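Local coordinates for protein plasma serine protease inhibitor (Homo sapiens, PDB 3DY0) that inhibits serine proteases irreversibly in a heparin-dependent manner and helps to regulate proteolysis and haemostasis in blood plasma and other body fluids, at residues R18-A23 / Q27-S32; T175-K180 / L263-P268; Q185-T190 / V195-M200; Y208-D211 / C216-V219. One frame throughout, in Å; residues are numbered along the deposited sequence.

Near the N terminus, contact 1 closes the short connection between helix 12-23 and strand 29-31, separate from the other three along the chain. Contact 2 closes a far longer loop, bringing the segment after strand 159-172 against strand 259-277. Nested inside that loop, one after the other, are the two hairpins of contacts 3 and 4. They share the long strand 194-211, its start pairing with strand 183-188 and its end with strand 216-222. That strand also lies beside strand 259-277, which is why contact 2 touches both hairpins: L267 O lies 2.7 Å from M200 N, and L263 packs on Y208 and V219.

Contact 1. Residues R18-A23 / Q27-S32; sequences RALASA and QNIFFS
L20 and F31 cross obliquely, the leucine presenting a single methyl group to the phenyl ring. CD1 of L20 lies 4.2 Å from the centroid of the F31 ring, 29° off the ring normal, an off-centre CH-pi contact. The nearest ring atom, F31 CD1, is 3.7 Å from L20 CD1. F31 leaves the strand on the helix side, and with CG between the backbone N and the carbonyl carbon (chi1 68°) its ring lies beside L20 CD1; L16 and Y17 touch it too. This is a helix-turn-strand unit in the N-terminal part of the serpin fold: the helix and strand run roughly antiparallel, their axes 9.3 Å apart, and residues 29-31 pair antiparallel with a strand of the bound peptide. I29 divides its branches between two helix residues. CG2 faces L20 CB at 4.3 Å, while CG1 and CD1 carry the end of the chain to the CB of A21; the very short approach there is doubtful, since the isoleucine has a second conformer. The small A21 suits a place where the isoleucine chain end comes up to the helix. Y276 of strand 259-277 packs on both L20 and I29.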
# COMPACT_ATOMS: atom_id res chain seq x y z
N ARG A 18 10.17 -5.55 -3.80
CA ARG A 18 11.01 -6.46 -4.57
C ARG A 18 10.48 -7.90 -4.60
O ARG A 18 10.58 -8.57 -5.63
CB ARG A 18 12.45 -6.43 -4.05
CG ARG A 18 13.23 -5.20 -4.52
CD ARG A 18 14.68 -5.23 -4.03
NE ARG A 18 14.79 -4.89 -2.62
CZ ARG A 18 14.90 -3.65 -2.15
NH1 ARG A 18 14.93 -2.62 -2.99
NH2 ARG A 18 14.98 -3.44 -0.85
N ALA A 19 9.90 -8.36 -3.50
CA ALA A 19 9.34 -9.71 -3.45
C ALA A 19 8.18 -9.81 -4.45
O ALA A 19 8.06 -10.79 -5.18
CB ALA A 19 8.85 -10.03 -2.04
N LEU A 20 7.33 -8.79 -4.46
CA LEU A 20 6.19 -8.76 -5.38
C LEU A 20 6.66 -8.69 -6.83
O LEU A 20 6.15 -9.40 -7.69
CB LEU A 20 5.29 -7.57 -5.06
CG LEU A 20 4.61 -7.61 -3.69
CD1 LEU A 20 3.75 -6.36 -3.52
CD2 LEU A 20 3.76 -8.88 -3.57
N ALA A 21 7.64 -7.83 -7.09
CA ALA A 21 8.17 -7.66 -8.44
C ALA A 21 8.80 -8.95 -8.96
O ALA A 21 8.62 -9.32 -10.13
CB ALA A 21 9.21 -6.54 -8.46
N SER A 22 9.53 -9.64 -8.09
CA SER A 22 10.18 -10.88 -8.47
C SER A 22 9.17 -12.00 -8.71
O SER A 22 9.40 -12.87 -9.54
CB SER A 22 11.17 -11.31 -7.39
OG SER A 22 12.30 -10.44 -7.37
N ALA A 23 8.06 -11.95 -7.98
CA ALA A 23 7.03 -12.97 -8.11
C ALA A 23 6.22 -12.82 -9.40
O ALA A 23 5.58 -13.78 -9.85
CB ALA A 23 6.10 -12.93 -6.91
N GLN A 27 5.12 -7.37 -14.87
CA GLN A 27 3.73 -7.08 -14.56
C GLN A 27 3.59 -5.82 -13.73
O GLN A 27 4.54 -5.39 -13.07
CB GLN A 27 3.10 -8.25 -13.79
CG GLN A 27 3.06 -9.55 -14.56
CD GLN A 27 2.43 -9.40 -15.93
OE1 GLN A 27 1.36 -8.79 -16.07
NE2 GLN A 27 3.08 -9.96 -16.95
N ASN A 28 2.41 -5.21 -13.77
CA ASN A 28 2.17 -4.02 -12.97
C ASN A 28 2.21 -4.43 -11.51
O ASN A 28 1.84 -5.55 -11.16
CB ASN A 28 0.78 -3.42 -13.25
CG ASN A 28 0.66 -2.83 -14.63
OD1 ASN A 28 1.63 -2.29 -15.17
ND2 ASN A 28 -0.53 -2.90 -15.20
N ILE A 29 2.67 -3.51 -10.67
CA ILE A 29 2.74 -3.74 -9.23
C ILE A 29 2.09 -2.52 -8.59
O ILE A 29 2.30 -1.40 -9.03
CB ILE A 29 4.19 -3.79 -8.71
CG1 ILE A 29 4.96 -4.92 -9.39
CG2 ILE A 29 4.19 -3.98 -7.20
CD1 ILE A 29 6.41 -4.96 -8.99
N PHE A 30 1.27 -2.75 -7.57
CA PHE A 30 0.65 -1.63 -6.87
C PHE A 30 0.12 -2.05 -5.52
O PHE A 30 -0.68 -2.99 -5.42
CB PHE A 30 -0.48 -1.00 -7.69
CG PHE A 30 -0.89 0.36 -7.17
CD1 PHE A 30 -0.05 1.46 -7.33
CD2 PHE A 30 -2.07 0.51 -6.45
CE1 PHE A 30 -0.39 2.70 -6.77
CE2 PHE A 30 -2.42 1.74 -5.89
CZ PHE A 30 -1.57 2.84 -6.05
N PHE A 31 0.57 -1.37 -4.48
CA PHE A 31 0.10 -1.68 -3.13
C PHE A 31 0.25 -0.49 -2.21
O PHE A 31 0.87 0.51 -2.58
CB PHE A 31 0.86 -2.89 -2.55
CG PHE A 31 2.33 -2.64 -2.26
CD1 PHE A 31 3.27 -2.67 -3.29
CD2 PHE A 31 2.77 -2.42 -0.96
CE1 PHE A 31 4.63 -2.50 -3.02
CE2 PHE A 31 4.14 -2.25 -0.67
CZ PHE A 31 5.07 -2.29 -1.71
N SER A 32 -0.35 -0.59 -1.03
CA SER A 32 -0.25 0.48 -0.04
C SER A 32 0.63 0.01 1.11
O SER A 32 0.23 -0.82 1.92
CB SER A 32 -1.62 0.86 0.52
OG SER A 32 -1.44 1.76 1.61

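Contact 2. Residues T175-K180 / L263-P268; sequences TSFNHK and LELYLP
F177 reaches L265 and L267 with the far end of its ring, and the contact between the two segments is wholly apolar. Atom CZ lies 4.2 Å from CD2 of L265, which sits at the ring edge, near its plane. CZ also lies 4.1 Å from CD2 of L267, whose side chain is set at about a right angle to that of F177. Being two residues apart on an extended strand, the leucines point to the same side and together offer two methyl groups to one aromatic tip. A long, flat phenylalanine suits the task, because the backbones stay well apart, the nearest CA atoms, of F177 and L267, being 9.5 Å from each other.

Hydrogen bonds stay within each segment. Just after F177, OD1 of N178 accepts from the backbone N of K180 at 2.6 Å, an Asx turn within the loop. On the strand, Y266 OH donates to E264 OE1 at 2.7 Å, from above the carboxylate plane; outside the pair, E264 OE2 forms a salt bridge with a basic side chain of the bound peptide.

The loop after strand 159-172 packs its phenylalanine on a strand of the large mixed sheet of the serpin fold. W173 meets the F177 ring edge-to-face, and E321 bonds to the F177 backbone. Residues 263-268, part of strand 259-277, lie antiparallel to strand 194-211, and L263 to Y266 also pair with a parallel peptide strand.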
# COMPACT_ATOMS: atom_id res chain seq x y z
N THR A 175 -1.76 21.54 -10.20
CA THR A 175 -1.93 22.10 -11.54
C THR A 175 -2.36 20.94 -12.43
O THR A 175 -1.60 19.99 -12.63
CB THR A 175 -0.62 22.69 -12.08
OG1 THR A 175 -0.21 23.77 -11.24
CG2 THR A 175 -0.81 23.18 -13.51
N SER A 176 -3.57 21.01 -12.96
CA SER A 176 -4.09 19.95 -13.81
C SER A 176 -3.43 19.92 -15.19
O SER A 176 -2.80 20.89 -15.62
CB SER A 176 -5.60 20.10 -14.00
OG SER A 176 -5.89 21.21 -14.83
N PHE A 177 -3.58 18.78 -15.87
CA PHE A 177 -3.06 18.61 -17.21
C PHE A 177 -4.24 19.10 -18.06
O PHE A 177 -5.39 18.91 -17.67
CB PHE A 177 -2.81 17.13 -17.51
CG PHE A 177 -1.55 16.58 -16.89
CD1 PHE A 177 -0.33 16.66 -17.56
CD2 PHE A 177 -1.58 15.96 -15.65
CE1 PHE A 177 0.83 16.13 -17.00
CE2 PHE A 177 -0.42 15.42 -15.08
CZ PHE A 177 0.79 15.51 -15.76
N ASN A 178 -3.97 19.75 -19.19
CA ASN A 178 -5.07 20.21 -20.03
C ASN A 178 -5.52 19.06 -20.91
O ASN A 178 -4.71 18.44 -21.60
CB ASN A 178 -4.62 21.39 -20.90
CG ASN A 178 -5.77 22.00 -21.68
OD1 ASN A 178 -6.43 21.32 -22.47
ND2 ASN A 178 -6.02 23.29 -21.46
N HIS A 179 -6.82 18.77 -20.89
CA HIS A 179 -7.38 17.68 -21.69
C HIS A 179 -7.02 17.79 -23.16
O HIS A 179 -6.87 16.77 -23.85
CB HIS A 179 -8.90 17.63 -21.52
CG HIS A 179 -9.34 17.02 -20.22
ND1 HIS A 179 -9.17 15.69 -19.93
CD2 HIS A 179 -9.94 17.57 -19.14
CE1 HIS A 179 -9.64 15.44 -18.72
NE2 HIS A 179 -10.11 16.57 -18.22
N LYS A 180 -6.89 19.02 -23.65
CA LYS A 180 -6.55 19.25 -25.05
C LYS A 180 -5.10 18.88 -25.31
O LYS A 180 -4.66 18.83 -26.46
CB LYS A 180 -6.77 20.73 -25.40
N LEU A 263 10.08 21.63 -17.50
CA LEU A 263 9.96 20.41 -18.29
C LEU A 263 8.70 20.41 -19.12
O LEU A 263 7.68 20.97 -18.73
CB LEU A 263 9.87 19.18 -17.38
CG LEU A 263 10.94 18.87 -16.33
CD1 LEU A 263 10.47 17.71 -15.47
CD2 LEU A 263 12.25 18.54 -17.01
N GLU A 264 8.78 19.76 -20.28
CA GLU A 264 7.62 19.56 -21.14
C GLU A 264 7.37 18.10 -20.77
O GLU A 264 7.96 17.19 -21.35
CB GLU A 264 7.98 19.69 -22.62
CG GLU A 264 6.78 19.57 -23.55
CD GLU A 264 7.14 19.76 -25.02
OE1 GLU A 264 6.23 19.65 -25.86
OE2 GLU A 264 8.33 20.01 -25.32
N LEU A 265 6.53 17.89 -19.76
CA LEU A 265 6.24 16.55 -19.25
C LEU A 265 5.13 15.81 -19.95
O LEU A 265 4.04 16.34 -20.15
CB LEU A 265 5.90 16.64 -17.75
CG LEU A 265 5.56 15.31 -17.06
CD1 LEU A 265 6.80 14.43 -17.00
CD2 LEU A 265 5.03 15.59 -15.66
N TYR A 266 5.41 14.56 -20.31
CA TYR A 266 4.45 13.68 -20.96
C TYR A 266 4.28 12.49 -20.03
O TYR A 266 5.23 11.76 -19.76
CB TYR A 266 4.98 13.24 -22.33
CG TYR A 266 4.91 14.35 -23.36
CD1 TYR A 266 3.79 14.50 -24.18
CD2 TYR A 266 5.94 15.28 -23.49
CE1 TYR A 266 3.69 15.55 -25.09
CE2 TYR A 266 5.86 16.33 -24.40
CZ TYR A 266 4.73 16.46 -25.20
OH TYR A 266 4.65 17.51 -26.09
N LEU A 267 3.07 12.31 -19.53
CA LEU A 267 2.76 11.25 -18.59
C LEU A 267 1.48 10.55 -19.01
O LEU A 267 0.47 11.20 -19.27
CB LEU A 267 2.57 11.83 -17.19
CG LEU A 267 2.25 10.87 -16.04
CD1 LEU A 267 3.51 10.11 -15.66
CD2 LEU A 267 1.75 11.67 -14.84
N PRO A 268 1.50 9.22 -19.06
CA PRO A 268 0.27 8.53 -19.47
C PRO A 268 -0.88 8.62 -18.47
O PRO A 268 -0.67 8.75 -17.26
CB PRO A 268 0.72 7.07 -19.61
CG PRO A 268 2.19 7.16 -19.86
CD PRO A 268 2.62 8.27 -18.94

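Contact 3. Residues Q185-T190 / V195-M200; sequences QDFYVT and VRVPMM
R196 turns back toward D186: CG leaves anti to the backbone N (chi1 -163°) and the chain bends at chi2 (68°), while the aspartate places CG beside its own N. The two residues form a non-hydrogen-bonded pair in an antiparallel beta hairpin of strands 183-188 and 194-211. NH2 of R196 gives a 2.8 Å hydrogen bond to OD1 of D186, part of a salt bridge. The oxygen lies close to the guanidinium plane; NH2 meets it on the syn side but tilted out of the carboxylate plane, and the bond is bent, the two flat groups being turned 64° apart. Such a charged pair suits a partly exposed sheet face, and one face of the guanidinium lies over the Q185 backbone, whose N is offset toward the rim.

On either side of this pair come hydrogen-bonded pairs. Q185 and V197 exchange two bonds, Q185 N to V197 O and V197 N to Q185 O, each 2.9 Å. F187 and V195 do likewise, with F187 N to V195 O at 2.7 Å.

The other face, bearing Q185, F187, V195 and V197, is largely apolar, and the bound peptide packs against F187 and V197. Beyond the last pair, V189 CG2 touches V195 CG2. M199 lays its CB against the aliphatic part of Q185, whose CG is 3.6 Å away. F187 adds its own aliphatic carbon, CB standing 3.7 Å from CG1 of V197.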
# COMPACT_ATOMS: atom_id res chain seq x y z
N GLN A 185 -0.22 7.92 -27.79
CA GLN A 185 1.19 7.72 -28.07
C GLN A 185 1.58 6.28 -27.77
O GLN A 185 0.85 5.56 -27.09
CB GLN A 185 2.04 8.67 -27.22
CG GLN A 185 1.76 10.16 -27.47
CD GLN A 185 2.18 10.62 -28.86
OE1 GLN A 185 1.97 11.77 -29.23
NE2 GLN A 185 2.79 9.72 -29.62
N ASP A 186 2.73 5.87 -28.28
CA ASP A 186 3.23 4.51 -28.07
C ASP A 186 3.92 4.40 -26.71
O ASP A 186 4.66 5.30 -26.31
CB ASP A 186 4.25 4.14 -29.15
CG ASP A 186 3.62 3.87 -30.51
OD1 ASP A 186 2.39 4.03 -30.66
OD2 ASP A 186 4.37 3.49 -31.42
N PHE A 187 3.66 3.31 -26.01
CA PHE A 187 4.30 3.06 -24.72
C PHE A 187 5.08 1.77 -24.90
O PHE A 187 4.51 0.73 -25.26
CB PHE A 187 3.27 2.91 -23.60
CG PHE A 187 3.88 2.71 -22.24
CD1 PHE A 187 4.25 1.45 -21.80
CD2 PHE A 187 4.09 3.80 -21.40
CE1 PHE A 187 4.84 1.27 -20.54
CE2 PHE A 187 4.67 3.64 -20.14
CZ PHE A 187 5.04 2.37 -19.71
N TYR A 188 6.38 1.82 -24.66
CA TYR A 188 7.22 0.65 -24.85
C TYR A 188 7.40 -0.21 -23.61
O TYR A 188 8.24 0.07 -22.76
CB TYR A 188 8.59 1.09 -25.39
CG TYR A 188 8.46 1.99 -26.60
CD1 TYR A 188 8.26 3.36 -26.44
CD2 TYR A 188 8.45 1.47 -27.89
CE1 TYR A 188 8.05 4.19 -27.55
CE2 TYR A 188 8.24 2.28 -29.00
CZ TYR A 188 8.03 3.64 -28.82
OH TYR A 188 7.80 4.45 -29.91
N VAL A 189 6.57 -1.25 -23.50
CA VAL A 189 6.66 -2.17 -22.38
C VAL A 189 8.07 -2.75 -22.43
O VAL A 189 8.72 -2.95 -21.40
CB VAL A 189 5.60 -3.28 -22.50
CG1 VAL A 189 5.71 -4.26 -21.35
CG2 VAL A 189 4.21 -2.65 -22.53
N THR A 190 8.53 -3.01 -23.65
CA THR A 190 9.88 -3.49 -23.93
C THR A 190 10.18 -2.88 -25.30
O THR A 190 9.32 -2.22 -25.88
CB THR A 190 9.99 -5.03 -24.04
OG1 THR A 190 9.25 -5.49 -25.18
CG2 THR A 190 9.47 -5.69 -22.77
N VAL A 195 2.41 -0.68 -26.60
CA VAL A 195 0.98 -0.52 -26.31
C VAL A 195 0.58 0.94 -26.51
O VAL A 195 1.35 1.85 -26.20
CB VAL A 195 0.65 -0.93 -24.86
CG1 VAL A 195 -0.83 -0.74 -24.59
CG2 VAL A 195 1.05 -2.38 -24.64
N ARG A 196 -0.62 1.15 -27.04
CA ARG A 196 -1.13 2.50 -27.28
C ARG A 196 -1.73 3.05 -25.98
O ARG A 196 -2.52 2.37 -25.33
CB ARG A 196 -2.21 2.45 -28.36
CG ARG A 196 -2.54 3.78 -29.00
CD ARG A 196 -1.37 4.28 -29.82
NE ARG A 196 -1.76 5.37 -30.71
CZ ARG A 196 -0.91 6.07 -31.45
NH1 ARG A 196 -1.35 7.05 -32.23
NH2 ARG A 196 0.38 5.78 -31.41
N VAL A 197 -1.35 4.27 -25.61
CA VAL A 197 -1.87 4.87 -24.38
C VAL A 197 -2.18 6.35 -24.54
O VAL A 197 -1.60 7.02 -25.39
CB VAL A 197 -0.86 4.75 -23.21
CG1 VAL A 197 -0.41 3.31 -23.05
CG2 VAL A 197 0.35 5.66 -23.46
N PRO A 198 -3.11 6.88 -23.72
CA PRO A 198 -3.43 8.31 -23.82
C PRO A 198 -2.28 8.98 -23.07
O PRO A 198 -2.08 8.70 -21.89
CB PRO A 198 -4.75 8.43 -23.05
CG PRO A 198 -5.27 7.01 -22.96
CD PRO A 198 -4.02 6.20 -22.79
N MET A 199 -1.53 9.84 -23.74
CA MET A 199 -0.40 10.52 -23.10
C MET A 199 -0.75 11.96 -22.77
O MET A 199 -1.00 12.77 -23.66
CB MET A 199 0.81 10.48 -24.03
CG MET A 199 2.12 10.99 -23.43
SD MET A 199 2.82 9.86 -22.19
CE MET A 199 3.42 8.53 -23.23
N MET A 200 -0.77 12.27 -21.47
CA MET A 200 -1.07 13.62 -21.02
C MET A 200 0.20 14.44 -21.12
O MET A 200 1.30 13.89 -21.18
CB MET A 200 -1.52 13.61 -19.55
CG MET A 200 -2.58 12.58 -19.23
SD MET A 200 -3.15 12.73 -17.53
CE MET A 200 -1.66 12.25 -16.61

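Contact 4. Residues Y208-D211 / C216-V219; sequences YLLD and CRVV
L209 and V218 exchange two backbone hydrogen bonds at the heart of an antiparallel beta hairpin joining strands 194-211 and 216-222: L209 N to V218 O at 3.0 Å, and V218 N to L209 O at 2.8 Å. D211 and C216, nearer the turn, are bonded the same way, with D211 N to C216 O at 2.8 Å.

The polar side-chain contact is modest. R217, extended from CG to NE, runs past the edge of the Y208 ring and gives a weak bond from NE to Y208 OH, 3.1 Å long and bent to 125°. A polar side chain of the bound peptide also bonds that hydroxyl. L210 lies alongside the arginine, its CD1 3.9 Å from R217 CG, so that the aliphatic part of R217 serves as packing surface.

The other face, bearing L209, D211, C216 and V218, is mostly apolar, with one buried carboxylate. L209 and V218 approach through their CB atoms, while W254 of helix 248-257 covers L209, C216 and V218. The compact sulfur of C216 fits beside D211, SG lying 3.8 Å from the aspartate CB. The carboxylate's OD1 accepts from W254 NE1, and OD2 from the backbone N of L214.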
# COMPACT_ATOMS: atom_id res chain seq x y z
N TYR A 208 12.78 18.20 -9.98
CA TYR A 208 13.44 17.20 -10.80
C TYR A 208 14.82 16.83 -10.31
O TYR A 208 15.52 17.64 -9.70
CB TYR A 208 13.54 17.77 -12.22
CG TYR A 208 14.33 16.96 -13.22
CD1 TYR A 208 13.73 15.96 -13.98
CD2 TYR A 208 15.68 17.24 -13.45
CE1 TYR A 208 14.45 15.25 -14.95
CE2 TYR A 208 16.41 16.53 -14.42
CZ TYR A 208 15.78 15.55 -15.16
OH TYR A 208 16.48 14.87 -16.14
N LEU A 209 15.21 15.59 -10.58
CA LEU A 209 16.53 15.10 -10.22
C LEU A 209 16.97 14.00 -11.18
O LEU A 209 16.19 13.12 -11.54
CB LEU A 209 16.55 14.53 -8.79
CG LEU A 209 17.89 13.94 -8.34
CD1 LEU A 209 18.93 15.05 -8.25
CD2 LEU A 209 17.73 13.26 -6.99
N LEU A 210 18.22 14.09 -11.62
CA LEU A 210 18.80 13.08 -12.48
C LEU A 210 19.67 12.28 -11.51
O LEU A 210 20.68 12.79 -11.01
CB LEU A 210 19.67 13.72 -13.57
CG LEU A 210 20.46 12.76 -14.47
CD1 LEU A 210 19.50 11.85 -15.23
CD2 LEU A 210 21.31 13.56 -15.44
N ASP A 211 19.25 11.06 -11.21
CA ASP A 211 19.98 10.20 -10.29
C ASP A 211 20.96 9.37 -11.11
O ASP A 211 20.58 8.39 -11.76
CB ASP A 211 18.99 9.31 -9.53
CG ASP A 211 19.67 8.43 -8.49
OD1 ASP A 211 18.97 7.98 -7.56
OD2 ASP A 211 20.88 8.17 -8.61
N CYS A 216 18.34 7.04 -13.20
CA CYS A 216 16.92 7.30 -13.41
C CYS A 216 16.63 8.78 -13.23
O CYS A 216 17.41 9.51 -12.62
CB CYS A 216 16.08 6.49 -12.41
SG CYS A 216 16.38 6.85 -10.66
N ARG A 217 15.52 9.22 -13.80
CA ARG A 217 15.08 10.60 -13.67
C ARG A 217 13.91 10.55 -12.70
O ARG A 217 13.06 9.66 -12.78
CB ARG A 217 14.61 11.16 -15.02
CG ARG A 217 15.74 11.43 -16.00
CD ARG A 217 15.21 12.18 -17.21
NE ARG A 217 16.26 12.57 -18.14
CZ ARG A 217 16.75 11.79 -19.10
NH1 ARG A 217 17.70 12.25 -19.90
NH2 ARG A 217 16.29 10.56 -19.26
N VAL A 218 13.88 11.50 -11.78
CA VAL A 218 12.83 11.55 -10.78
C VAL A 218 12.09 12.87 -10.90
O VAL A 218 12.71 13.93 -10.90
CB VAL A 218 13.44 11.46 -9.35
CG1 VAL A 218 12.33 11.51 -8.30
CG2 VAL A 218 14.25 10.17 -9.21
N VAL A 219 10.77 12.81 -11.00
CA VAL A 219 9.98 14.03 -11.10
C VAL A 219 8.87 14.04 -10.06
O VAL A 219 8.17 13.04 -9.88
CB VAL A 219 9.37 14.21 -12.52
CG1 VAL A 219 8.30 13.18 -12.77
CG2 VAL A 219 8.82 15.63 -12.66